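Local coordinates for protein acidocalcisomal pyrophosphatase (Trypanosoma brucei brucei, PDB 5C5V) that probably hydrolyses inorganic pyrophosphate to phosphate with the help of magnesium ions, and binds the pyrophosphate analogue imidodiphosphate in a pocket rich in acidic residues, at residues H92-V97 with F115-T120; H130-Y135 with R151-C156; S239-L244 with V259-H264; E157-T162 with F233-V238. All blocks are in the same frame, centred on the assembly; numbering follows the deposited sequence.

How the contacts relate
Following the chain from its N terminus, contact 1 closes first, pairing the strands of the hairpin 94-101/110-117. Contact 2 opens only after it, joining the segment that follows helix 128-131 to strand 152-156. The chain then runs from 157-162 to 233-238, where contact 4 closes the longest loop, of 70 residues; contact 3 follows directly as the hairpin 238-251/254-263. All four are thus in series. In space they meet: Y152 and F154 bond through their backbones to V241 and S239, C156 bonds to G236 and Q237, and L96 packs on I132 and V238, tying the hairpin 94-101/110-117 to the central sheet of the pyrophosphatase fold.

Contact 1: residues H92-V97 with F115-T120; sequences HQQQLV and FRDLET
Q94, Q95 and L96 pair with D117, R116 and F115 in the antiparallel beta hairpin of strands 94-101 and 110-117. Backbone bonds come first: Q95 and R116 form the hydrogen-bonded pair, with Q95 N to R116 O at 2.9 Å and R116 N to Q95 O at 3.0 Å. Just beyond the strand end, L118 N reaches Q93 O almost head-on, at 3.0 Å.

The polar side chains gather on D117. Its CG stands anti to the backbone N (chi1 -171°), which carries the carboxylate toward H92 and Q94. OD1 receives H92 ND1 through its syn lone pair at 3.3 Å, in the plane of the imidazole, while Q94 NE2, 3.1 Å away, comes down from above the carboxylate plane. OD2 turns back to its own chain, accepting E119 N in an Asx turn and T120 N as well, so four N-H groups grip this one carboxylate and probably help keep it ionised.

Salt bridges lead outward, from E119 to R11 and from R116 to E123 and to E145 of the second subunit. Q94 and Q95 also pair with a parallel strand of that subunit, extending the sheet across the interface.

CH-pi and other packing contacts flank the D117 cluster. E119 CB sits over the centre of the H92 ring, Q94 CB lies over one face of the F115 ring near its rim, and V97 CG2 rests on the R116 guanidinium. At the far end of the contact, L96 CD1 meets the edge of the F115 ring, 3.6 Å from CE1.

Contact 2: residues H130-Y135 with R151-C156; sequences HDIPLY and RYNFIC
L134 and Y135 run alongside N153 and Y152 in roughly antiparallel sense, the touching parts pointing 154° apart. A single backbone bridge joins Y135 to Y152, and N153 N donates to L134 O at 2.9 Å; the same carbonyl oxygen also lies 3.3 Å from Y152 CA, in a CA-H...O contact.

The side chain of N153 adds a second bond one residue back. Its ND2 reaches P133 O at 2.9 Å, with the acceptor close to the plane of the amide, so backbone and side chain of one residue hold two successive carbonyls of 130-135. I132 CG2 packs against ND2, and the CD1 methyls of I132 and I155 touch, 4.1 Å apart, where the two chains slant past each other.

At the bridge itself the two tyrosines lie side by side, pointing the same way. Both have CG anti to the carbonyl carbon (chi1 -62° for Y135), which brings CE1 of Y135 to 3.5 Å from CE1 of Y152. Their planes are inclined by 45°, and one water joins the hydroxyls, 3.0 Å from Y135 OH and 2.6 Å from Y152 OH. L134 CD1 touches the edge of the Y152 ring, while L134 CG lies over a face of the Y135 ring.

Helix 316-336 closes over this group: H327 meets Y135 edge-to-face, and M320 packs on Y152. The arrangement is an irregular segment bridged to strand 152-156 of the pyrophosphatase sheet, whose I155 side chain lies about 10 Å from a bound magnesium ion.

Contact 3: residues S239-L244 with V259-H264; sequences SAVKVL and VVCISH
K242 and I262 form the hydrogen-bonded pair at the middle of an antiparallel beta hairpin, strands 238-251 and 254-263, in the central sheet of the pyrophosphatase fold. K242 N donates to I262 O at 2.8 Å and I262 N returns the bond to K242 O. Pairing continues both ways, from H264 N to A240 O and from L244 N to V260 O, the last lying in the carbonyl plane at 2.9 Å. The short strand segments are well twisted, their directions 136° apart.

V243 and C261 point to one face of the sheet. C261 SG is held between its own backbone N and carbonyl carbon (chi1 64°), and from there it meets CG2 of V241, 3.8 Å away. V243 and V259 cross at about a right angle, both methyls of V243 lying 4.0 Å from V259 CG1. Helix 316-336 covers V243 through A319, M320 and I323, while the V259 side chain lies about 7 Å from that of D224, a magnesium ligand.

The opposite face carries K242 and I262. The side chains of L244 and I262 slant across each other, L244 CD1 3.9 Å from I262 CG2. The K242 chain, bent at chi3, takes its ammonium beyond the pair to C269 O.

Past the strand end, H264 turns back against strand 238-251. The edge of its ring faces the A240-V241 peptide link, and NE2 bonds to the backbone oxygen of N150. K242 crosses this imidazole at about a right angle, its CB 3.5 Å from H264 NE2, and H264 CD2 comes within 3.2 Å of V241 C.

Contact 4: residues E157-T162 with F233-V238; sequences EIPKWT and FKVGQV
P159 meets V235 and the carbonyl of F233 where two type II beta turns, P159-T162 and K234-Q237, come together in the pyrophosphatase fold. No hydrogen bond joins the segments; packing on the proline ring makes the contact. P159 CB lies 3.0 Å from F233 O, and CG lies 3.3 Å from the same oxygen. V235 CG2 touches the CG-CD side of the ring, 3.6 Å from each of P159 CG and P159 CD. Its sister methyl CG1, anti to the backbone N (chi1 171°), is directed to E157 O at 3.9 Å.

Each turn is closed by its own bonds. P159 O accepts T162 N and T162 OG1 from the same face of its plane, and K234 O accepts Q237 N; G236 is third in the latter turn, its positive phi of 86° suiting glycine.

Further out, N197 OD1 receives both K160 N and F233 N, linking the segments. E157 and I158 form a classic bulge opposite Y198 of the imidodiphosphate pocket; the E157 side chain, bonded to I168 N, lies about 5 Å from a bound magnesium ion and the analogue. In the second turn Q237 OE1 accepts K234 N at 2.8 Å, nearly straight at 173°.

Contact 1: residues H92-V97 with F115-T120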
# COMPACT_ATOMS: atom_id res chain seq x y z
N HIS A 92 -31.79 1.30 -15.02
CA HIS A 92 -31.39 -0.05 -15.38
C HIS A 92 -29.88 -0.13 -15.52
O HIS A 92 -29.29 0.56 -16.35
CB HIS A 92 -32.05 -0.50 -16.68
CG HIS A 92 -33.53 -0.67 -16.59
ND1 HIS A 92 -34.27 -1.27 -17.58
CD2 HIS A 92 -34.41 -0.32 -15.62
CE1 HIS A 92 -35.55 -1.28 -17.23
NE2 HIS A 92 -35.66 -0.70 -16.04
N GLN A 93 -29.25 -0.97 -14.72
CA GLN A 93 -27.83 -1.20 -14.84
C GLN A 93 -27.51 -1.96 -16.13
O GLN A 93 -28.21 -2.91 -16.49
CB GLN A 93 -27.31 -1.95 -13.62
CG GLN A 93 -25.81 -2.06 -13.58
CD GLN A 93 -25.29 -2.47 -12.21
OE1 GLN A 93 -25.96 -3.20 -11.48
NE2 GLN A 93 -24.10 -2.00 -11.86
N GLN A 94 -26.48 -1.51 -16.84
CA GLN A 94 -26.01 -2.19 -18.04
C GLN A 94 -24.70 -2.90 -17.73
O GLN A 94 -23.73 -2.28 -17.29
CB GLN A 94 -25.83 -1.22 -19.20
CG GLN A 94 -27.03 -0.31 -19.46
CD GLN A 94 -28.21 -1.07 -20.01
OE1 GLN A 94 -28.05 -1.98 -20.83
NE2 GLN A 94 -29.40 -0.72 -19.55
N GLN A 95 -24.66 -4.20 -17.99
CA GLN A 95 -23.43 -4.96 -17.80
C GLN A 95 -22.61 -4.94 -19.08
O GLN A 95 -23.08 -5.35 -20.13
CB GLN A 95 -23.75 -6.40 -17.40
CG GLN A 95 -22.55 -7.34 -17.40
CD GLN A 95 -21.52 -6.95 -16.37
OE1 GLN A 95 -21.82 -6.87 -15.18
NE2 GLN A 95 -20.30 -6.71 -16.82
N LEU A 96 -21.37 -4.45 -18.99
CA LEU A 96 -20.49 -4.48 -20.15
C LEU A 96 -20.05 -5.90 -20.37
O LEU A 96 -19.59 -6.56 -19.45
CB LEU A 96 -19.29 -3.56 -19.97
CG LEU A 96 -18.50 -3.30 -21.25
CD1 LEU A 96 -19.39 -2.65 -22.31
CD2 LEU A 96 -17.27 -2.42 -20.97
N VAL A 97 -20.24 -6.39 -21.59
CA VAL A 97 -19.89 -7.77 -21.92
C VAL A 97 -18.94 -7.75 -23.11
O VAL A 97 -19.14 -6.99 -24.06
CB VAL A 97 -21.13 -8.61 -22.26
CG1 VAL A 97 -20.71 -10.03 -22.61
CG2 VAL A 97 -22.09 -8.63 -21.08
N PHE A 115 -23.99 -4.54 -24.34
CA PHE A 115 -24.68 -4.21 -23.11
C PHE A 115 -25.66 -5.32 -22.83
O PHE A 115 -26.38 -5.76 -23.73
CB PHE A 115 -25.43 -2.88 -23.19
CG PHE A 115 -24.56 -1.68 -22.97
CD1 PHE A 115 -23.19 -1.82 -22.85
CD2 PHE A 115 -25.11 -0.42 -22.86
CE1 PHE A 115 -22.40 -0.72 -22.64
CE2 PHE A 115 -24.31 0.68 -22.65
CZ PHE A 115 -22.95 0.53 -22.54
N ARG A 116 -25.67 -5.79 -21.59
CA ARG A 116 -26.74 -6.64 -21.12
C ARG A 116 -27.51 -5.84 -20.10
O ARG A 116 -26.99 -5.53 -19.03
CB ARG A 116 -26.20 -7.91 -20.47
CG ARG A 116 -27.27 -8.87 -19.95
CD ARG A 116 -26.51 -10.00 -19.32
NE ARG A 116 -25.76 -10.73 -20.33
CZ ARG A 116 -24.71 -11.49 -20.05
NH1 ARG A 116 -24.28 -11.57 -18.79
NH2 ARG A 116 -24.05 -12.11 -21.02
N ASP A 117 -28.73 -5.45 -20.44
CA ASP A 117 -29.60 -4.78 -19.49
C ASP A 117 -29.94 -5.80 -18.38
O ASP A 117 -30.53 -6.84 -18.66
CB ASP A 117 -30.85 -4.26 -20.20
CG ASP A 117 -31.70 -3.38 -19.32
OD1 ASP A 117 -32.09 -2.30 -19.80
OD2 ASP A 117 -32.00 -3.75 -18.17
N LEU A 118 -29.53 -5.51 -17.15
CA LEU A 118 -29.67 -6.48 -16.05
C LEU A 118 -31.12 -6.67 -15.59
O LEU A 118 -31.42 -7.63 -14.86
CB LEU A 118 -28.79 -6.09 -14.86
CG LEU A 118 -27.29 -6.23 -15.16
CD1 LEU A 118 -26.46 -6.12 -13.89
CD2 LEU A 118 -26.99 -7.55 -15.87
N GLU A 119 -32.01 -5.77 -15.99
CA GLU A 119 -33.41 -5.89 -15.65
C GLU A 119 -34.21 -6.62 -16.74
O GLU A 119 -35.05 -7.47 -16.44
CB GLU A 119 -34.02 -4.51 -15.37
CG GLU A 119 -33.41 -3.81 -14.14
CD GLU A 119 -33.33 -4.71 -12.90
OE1 GLU A 119 -34.38 -5.26 -12.47
OE2 GLU A 119 -32.22 -4.87 -12.33
N THR A 120 -33.96 -6.26 -17.99
CA THR A 120 -34.65 -6.91 -19.11
C THR A 120 -33.91 -8.15 -19.60
O THR A 120 -34.52 -9.06 -20.16
CB THR A 120 -34.81 -5.95 -20.30
OG1 THR A 120 -33.52 -5.70 -20.89
CG2 THR A 120 -35.45 -4.63 -19.86

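Contact 2: residues H130-Y135 with R151-C156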
# COMPACT_ATOMS: atom_id res chain seq x y z
N HIS A 130 -18.08 4.94 -28.32
CA HIS A 130 -19.19 5.87 -28.14
C HIS A 130 -20.03 5.59 -26.92
O HIS A 130 -20.59 6.50 -26.34
CB HIS A 130 -20.09 5.88 -29.38
CG HIS A 130 -19.34 6.13 -30.65
ND1 HIS A 130 -18.49 7.20 -30.81
CD2 HIS A 130 -19.29 5.43 -31.81
CE1 HIS A 130 -17.95 7.16 -32.02
NE2 HIS A 130 -18.42 6.10 -32.64
N ASP A 131 -20.14 4.33 -26.52
CA ASP A 131 -21.16 3.97 -25.55
C ASP A 131 -20.67 3.77 -24.11
O ASP A 131 -21.47 3.75 -23.19
CB ASP A 131 -21.88 2.72 -26.04
CG ASP A 131 -22.63 2.98 -27.32
OD1 ASP A 131 -23.46 3.91 -27.32
OD2 ASP A 131 -22.37 2.29 -28.32
N ILE A 132 -19.36 3.62 -23.92
CA ILE A 132 -18.80 3.61 -22.57
C ILE A 132 -18.62 5.04 -22.08
O ILE A 132 -17.98 5.84 -22.75
CB ILE A 132 -17.45 2.87 -22.51
CG1 ILE A 132 -17.64 1.40 -22.90
CG2 ILE A 132 -16.87 2.97 -21.11
CD1 ILE A 132 -16.34 0.63 -22.98
N PRO A 133 -19.22 5.37 -20.92
CA PRO A 133 -19.13 6.75 -20.43
C PRO A 133 -17.67 7.14 -20.16
O PRO A 133 -16.93 6.34 -19.61
CB PRO A 133 -19.94 6.73 -19.12
CG PRO A 133 -20.73 5.47 -19.16
CD PRO A 133 -19.94 4.50 -19.99
N LEU A 134 -17.29 8.33 -20.59
CA LEU A 134 -15.97 8.87 -20.30
C LEU A 134 -15.85 9.14 -18.80
O LEU A 134 -14.89 8.72 -18.16
CB LEU A 134 -15.74 10.15 -21.10
CG LEU A 134 -14.50 10.98 -20.77
CD1 LEU A 134 -13.23 10.14 -20.90
CD2 LEU A 134 -14.45 12.20 -21.68
N TYR A 135 -16.86 9.82 -18.26
CA TYR A 135 -16.92 10.16 -16.84
C TYR A 135 -17.66 9.08 -16.05
O TYR A 135 -18.76 8.68 -16.43
CB TYR A 135 -17.62 11.49 -16.63
CG TYR A 135 -16.91 12.65 -17.28
CD1 TYR A 135 -15.89 13.32 -16.60
CD2 TYR A 135 -17.23 13.06 -18.56
CE1 TYR A 135 -15.21 14.36 -17.19
CE2 TYR A 135 -16.57 14.11 -19.16
CZ TYR A 135 -15.55 14.75 -18.46
OH TYR A 135 -14.87 15.80 -19.04
N ARG A 151 -12.60 10.60 -12.08
CA ARG A 151 -12.83 9.18 -12.24
C ARG A 151 -13.27 8.97 -13.68
O ARG A 151 -14.40 9.31 -14.06
CB ARG A 151 -13.88 8.67 -11.24
CG ARG A 151 -13.98 7.15 -11.18
CD ARG A 151 -14.96 6.64 -10.09
NE ARG A 151 -14.31 6.60 -8.78
CZ ARG A 151 -13.70 5.53 -8.24
NH1 ARG A 151 -13.66 4.35 -8.88
NH2 ARG A 151 -13.15 5.64 -7.04
N TYR A 152 -12.34 8.45 -14.48
CA TYR A 152 -12.52 8.28 -15.91
C TYR A 152 -12.49 6.82 -16.31
O TYR A 152 -11.75 6.04 -15.75
CB TYR A 152 -11.42 9.03 -16.66
CG TYR A 152 -11.46 10.53 -16.51
CD1 TYR A 152 -12.14 11.31 -17.44
CD2 TYR A 152 -10.84 11.16 -15.44
CE1 TYR A 152 -12.19 12.69 -17.31
CE2 TYR A 152 -10.87 12.54 -15.30
CZ TYR A 152 -11.56 13.30 -16.24
OH TYR A 152 -11.61 14.68 -16.13
N ASN A 153 -13.26 6.44 -17.31
CA ASN A 153 -13.13 5.10 -17.84
C ASN A 153 -11.98 5.02 -18.83
O ASN A 153 -11.85 5.85 -19.74
CB ASN A 153 -14.42 4.63 -18.48
CG ASN A 153 -15.34 3.98 -17.48
OD1 ASN A 153 -14.88 3.27 -16.58
ND2 ASN A 153 -16.64 4.22 -17.61
N PHE A 154 -11.14 4.01 -18.63
CA PHE A 154 -9.97 3.77 -19.46
C PHE A 154 -10.17 2.45 -20.17
O PHE A 154 -10.44 1.43 -19.54
CB PHE A 154 -8.69 3.76 -18.60
CG PHE A 154 -7.46 3.16 -19.27
CD1 PHE A 154 -6.71 3.91 -20.16
CD2 PHE A 154 -7.04 1.88 -18.97
CE1 PHE A 154 -5.54 3.36 -20.76
CE2 PHE A 154 -5.88 1.33 -19.56
CZ PHE A 154 -5.14 2.07 -20.46
N ILE A 155 -10.08 2.47 -21.49
CA ILE A 155 -10.14 1.24 -22.26
C ILE A 155 -8.74 0.76 -22.56
O ILE A 155 -8.00 1.43 -23.29
CB ILE A 155 -10.91 1.42 -23.57
CG1 ILE A 155 -12.32 1.96 -23.28
CG2 ILE A 155 -10.96 0.10 -24.34
CD1 ILE A 155 -13.00 2.55 -24.49
N CYS A 156 -8.36 -0.38 -22.00
CA CYS A 156 -7.04 -0.93 -22.27
C CYS A 156 -7.01 -1.65 -23.61
O CYS A 156 -7.71 -2.64 -23.82
CB CYS A 156 -6.60 -1.88 -21.16
SG CYS A 156 -4.96 -2.61 -21.45
O HOH W 1 -12.05 16.24 -18.12

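Contact 3: residues S239-L244 with V259-H264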
# COMPACT_ATOMS: atom_id res chain seq x y z
N SER A 239 -11.51 0.07 -16.95
CA SER A 239 -11.49 0.28 -15.52
C SER A 239 -11.33 1.74 -15.16
O SER A 239 -10.89 2.55 -15.96
CB SER A 239 -10.38 -0.54 -14.87
OG SER A 239 -9.14 -0.20 -15.46
N ALA A 240 -11.72 2.06 -13.93
CA ALA A 240 -11.77 3.44 -13.49
C ALA A 240 -10.38 3.94 -13.16
O ALA A 240 -9.62 3.29 -12.44
CB ALA A 240 -12.69 3.57 -12.28
N VAL A 241 -10.03 5.10 -13.72
CA VAL A 241 -8.70 5.65 -13.47
C VAL A 241 -8.78 7.10 -13.04
O VAL A 241 -9.78 7.78 -13.24
CB VAL A 241 -7.78 5.56 -14.71
CG1 VAL A 241 -7.66 4.13 -15.20
CG2 VAL A 241 -8.24 6.51 -15.81
N LYS A 242 -7.69 7.54 -12.43
CA LYS A 242 -7.49 8.91 -12.00
C LYS A 242 -6.44 9.57 -12.88
O LYS A 242 -5.35 9.05 -13.03
CB LYS A 242 -7.06 8.95 -10.54
CG LYS A 242 -6.67 10.33 -10.06
CD LYS A 242 -6.77 10.44 -8.55
CE LYS A 242 -5.46 10.17 -7.88
NZ LYS A 242 -5.58 10.48 -6.41
N VAL A 243 -6.79 10.70 -13.47
CA VAL A 243 -5.89 11.43 -14.36
C VAL A 243 -4.88 12.27 -13.57
O VAL A 243 -5.26 13.00 -12.66
CB VAL A 243 -6.70 12.33 -15.31
CG1 VAL A 243 -5.82 13.43 -15.90
CG2 VAL A 243 -7.39 11.50 -16.38
N LEU A 244 -3.60 12.16 -13.92
CA LEU A 244 -2.52 12.84 -13.20
C LEU A 244 -1.87 13.95 -14.03
O LEU A 244 -1.41 14.94 -13.48
CB LEU A 244 -1.45 11.84 -12.76
CG LEU A 244 -1.95 10.75 -11.82
CD1 LEU A 244 -0.87 9.72 -11.60
CD2 LEU A 244 -2.42 11.36 -10.49
N VAL A 259 -2.08 10.98 -22.06
CA VAL A 259 -2.50 11.24 -20.70
C VAL A 259 -1.90 10.20 -19.75
O VAL A 259 -1.97 9.00 -20.01
CB VAL A 259 -4.04 11.24 -20.55
CG1 VAL A 259 -4.44 11.40 -19.09
CG2 VAL A 259 -4.65 12.36 -21.39
N VAL A 260 -1.31 10.69 -18.66
CA VAL A 260 -0.78 9.83 -17.62
C VAL A 260 -1.86 9.66 -16.58
O VAL A 260 -2.39 10.64 -16.07
CB VAL A 260 0.51 10.41 -16.95
CG1 VAL A 260 0.98 9.48 -15.82
CG2 VAL A 260 1.62 10.61 -17.98
N CYS A 261 -2.19 8.41 -16.27
CA CYS A 261 -3.26 8.16 -15.30
C CYS A 261 -2.92 6.95 -14.47
O CYS A 261 -2.00 6.20 -14.80
CB CYS A 261 -4.60 7.97 -16.01
SG CYS A 261 -4.64 6.51 -17.09
N ILE A 262 -3.68 6.74 -13.40
CA ILE A 262 -3.48 5.55 -12.60
C ILE A 262 -4.79 4.97 -12.11
O ILE A 262 -5.70 5.69 -11.72
CB ILE A 262 -2.57 5.81 -11.37
CG1 ILE A 262 -2.29 4.50 -10.64
CG2 ILE A 262 -3.18 6.85 -10.44
CD1 ILE A 262 -1.25 4.62 -9.57
N SER A 263 -4.86 3.64 -12.15
CA SER A 263 -6.03 2.90 -11.71
C SER A 263 -6.46 3.25 -10.29
O SER A 263 -5.65 3.28 -9.37
CB SER A 263 -5.74 1.40 -11.79
OG SER A 263 -6.73 0.67 -11.07
N HIS A 264 -7.75 3.48 -10.11
CA HIS A 264 -8.29 3.74 -8.79
C HIS A 264 -8.18 2.51 -7.90
O HIS A 264 -8.46 2.59 -6.71
CB HIS A 264 -9.75 4.19 -8.88
CG HIS A 264 -9.92 5.67 -9.08
ND1 HIS A 264 -9.83 6.57 -8.05
CD2 HIS A 264 -10.18 6.39 -10.20
CE1 HIS A 264 -10.02 7.79 -8.52
NE2 HIS A 264 -10.24 7.71 -9.82

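Contact 4: residues E157-T162 with F233-V238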
# COMPACT_ATOMS: atom_id res chain seq x y z
N GLU A 157 -6.19 -1.14 -24.52
CA GLU A 157 -5.94 -1.76 -25.82
C GLU A 157 -4.68 -2.63 -25.75
O GLU A 157 -4.63 -3.73 -26.31
CB GLU A 157 -5.78 -0.68 -26.89
CG GLU A 157 -7.03 0.17 -27.06
CD GLU A 157 -6.82 1.45 -27.88
OE1 GLU A 157 -5.74 2.08 -27.76
OE2 GLU A 157 -7.76 1.83 -28.62
N ILE A 158 -3.65 -2.14 -25.05
CA ILE A 158 -2.37 -2.84 -24.98
C ILE A 158 -1.88 -3.04 -23.55
O ILE A 158 -1.38 -2.11 -22.91
CB ILE A 158 -1.31 -2.08 -25.78
CG1 ILE A 158 -1.78 -1.94 -27.23
CG2 ILE A 158 0.05 -2.80 -25.70
CD1 ILE A 158 -0.83 -1.16 -28.08
N PRO A 159 -2.01 -4.27 -23.06
CA PRO A 159 -1.65 -4.51 -21.67
C PRO A 159 -0.17 -4.31 -21.40
O PRO A 159 0.68 -4.43 -22.28
CB PRO A 159 -2.05 -5.98 -21.47
CG PRO A 159 -3.08 -6.24 -22.52
CD PRO A 159 -2.56 -5.47 -23.70
N LYS A 160 0.10 -3.98 -20.14
CA LYS A 160 1.43 -3.92 -19.58
C LYS A 160 2.27 -5.13 -20.03
O LYS A 160 1.79 -6.27 -19.99
CB LYS A 160 1.29 -3.86 -18.06
CG LYS A 160 2.49 -3.44 -17.27
CD LYS A 160 2.10 -3.47 -15.79
CE LYS A 160 3.18 -2.93 -14.90
NZ LYS A 160 3.22 -1.48 -15.05
N TRP A 161 3.49 -4.86 -20.49
CA TRP A 161 4.47 -5.90 -20.85
C TRP A 161 4.15 -6.65 -22.14
O TRP A 161 4.63 -7.77 -22.32
CB TRP A 161 4.60 -6.93 -19.72
CG TRP A 161 4.92 -6.33 -18.40
CD1 TRP A 161 5.80 -5.32 -18.15
CD2 TRP A 161 4.34 -6.68 -17.14
NE1 TRP A 161 5.82 -5.03 -16.80
CE2 TRP A 161 4.92 -5.85 -16.16
CE3 TRP A 161 3.36 -7.61 -16.75
CZ2 TRP A 161 4.57 -5.93 -14.82
CZ3 TRP A 161 3.01 -7.67 -15.42
CH2 TRP A 161 3.62 -6.84 -14.46
N THR A 162 3.32 -6.08 -23.01
CA THR A 162 3.02 -6.73 -24.28
C THR A 162 3.34 -5.78 -25.43
O THR A 162 3.64 -4.61 -25.20
CB THR A 162 1.55 -7.20 -24.35
OG1 THR A 162 0.67 -6.07 -24.44
CG2 THR A 162 1.22 -8.03 -23.11
N PHE A 233 -3.51 -5.26 -17.17
CA PHE A 233 -4.91 -5.43 -17.57
C PHE A 233 -5.03 -6.40 -18.73
O PHE A 233 -4.03 -6.74 -19.38
CB PHE A 233 -5.52 -4.09 -17.97
CG PHE A 233 -5.62 -3.09 -16.84
CD1 PHE A 233 -5.73 -3.51 -15.53
CD2 PHE A 233 -5.62 -1.74 -17.10
CE1 PHE A 233 -5.83 -2.59 -14.49
CE2 PHE A 233 -5.72 -0.82 -16.07
CZ PHE A 233 -5.83 -1.26 -14.77
N LYS A 234 -6.25 -6.89 -18.96
CA LYS A 234 -6.56 -7.68 -20.14
C LYS A 234 -6.82 -6.77 -21.35
O LYS A 234 -7.19 -5.60 -21.19
CB LYS A 234 -7.79 -8.56 -19.89
CG LYS A 234 -7.50 -9.92 -19.31
CD LYS A 234 -6.61 -9.83 -18.08
CE LYS A 234 -6.27 -11.24 -17.54
NZ LYS A 234 -5.22 -11.24 -16.45
N VAL A 235 -6.63 -7.29 -22.55
CA VAL A 235 -7.00 -6.54 -23.76
C VAL A 235 -8.49 -6.24 -23.75
O VAL A 235 -9.31 -7.14 -23.58
CB VAL A 235 -6.64 -7.30 -25.04
CG1 VAL A 235 -7.24 -6.58 -26.26
CG2 VAL A 235 -5.13 -7.43 -25.17
N GLY A 236 -8.83 -4.96 -23.92
CA GLY A 236 -10.22 -4.56 -23.94
C GLY A 236 -10.82 -4.29 -22.57
O GLY A 236 -11.96 -3.82 -22.48
N GLN A 237 -10.08 -4.62 -21.51
CA GLN A 237 -10.55 -4.39 -20.15
C GLN A 237 -10.77 -2.89 -19.89
O GLN A 237 -9.98 -2.06 -20.31
CB GLN A 237 -9.56 -4.97 -19.13
CG GLN A 237 -9.92 -4.64 -17.69
CD GLN A 237 -9.06 -5.37 -16.67
OE1 GLN A 237 -8.21 -6.20 -17.02
NE2 GLN A 237 -9.29 -5.09 -15.39
N VAL A 238 -11.87 -2.56 -19.22
CA VAL A 238 -12.21 -1.17 -18.93
C VAL A 238 -12.19 -0.96 -17.43
O VAL A 238 -12.80 -1.72 -16.69
CB VAL A 238 -13.62 -0.79 -19.48
CG1 VAL A 238 -13.92 0.68 -19.22
CG2 VAL A 238 -13.73 -1.13 -20.97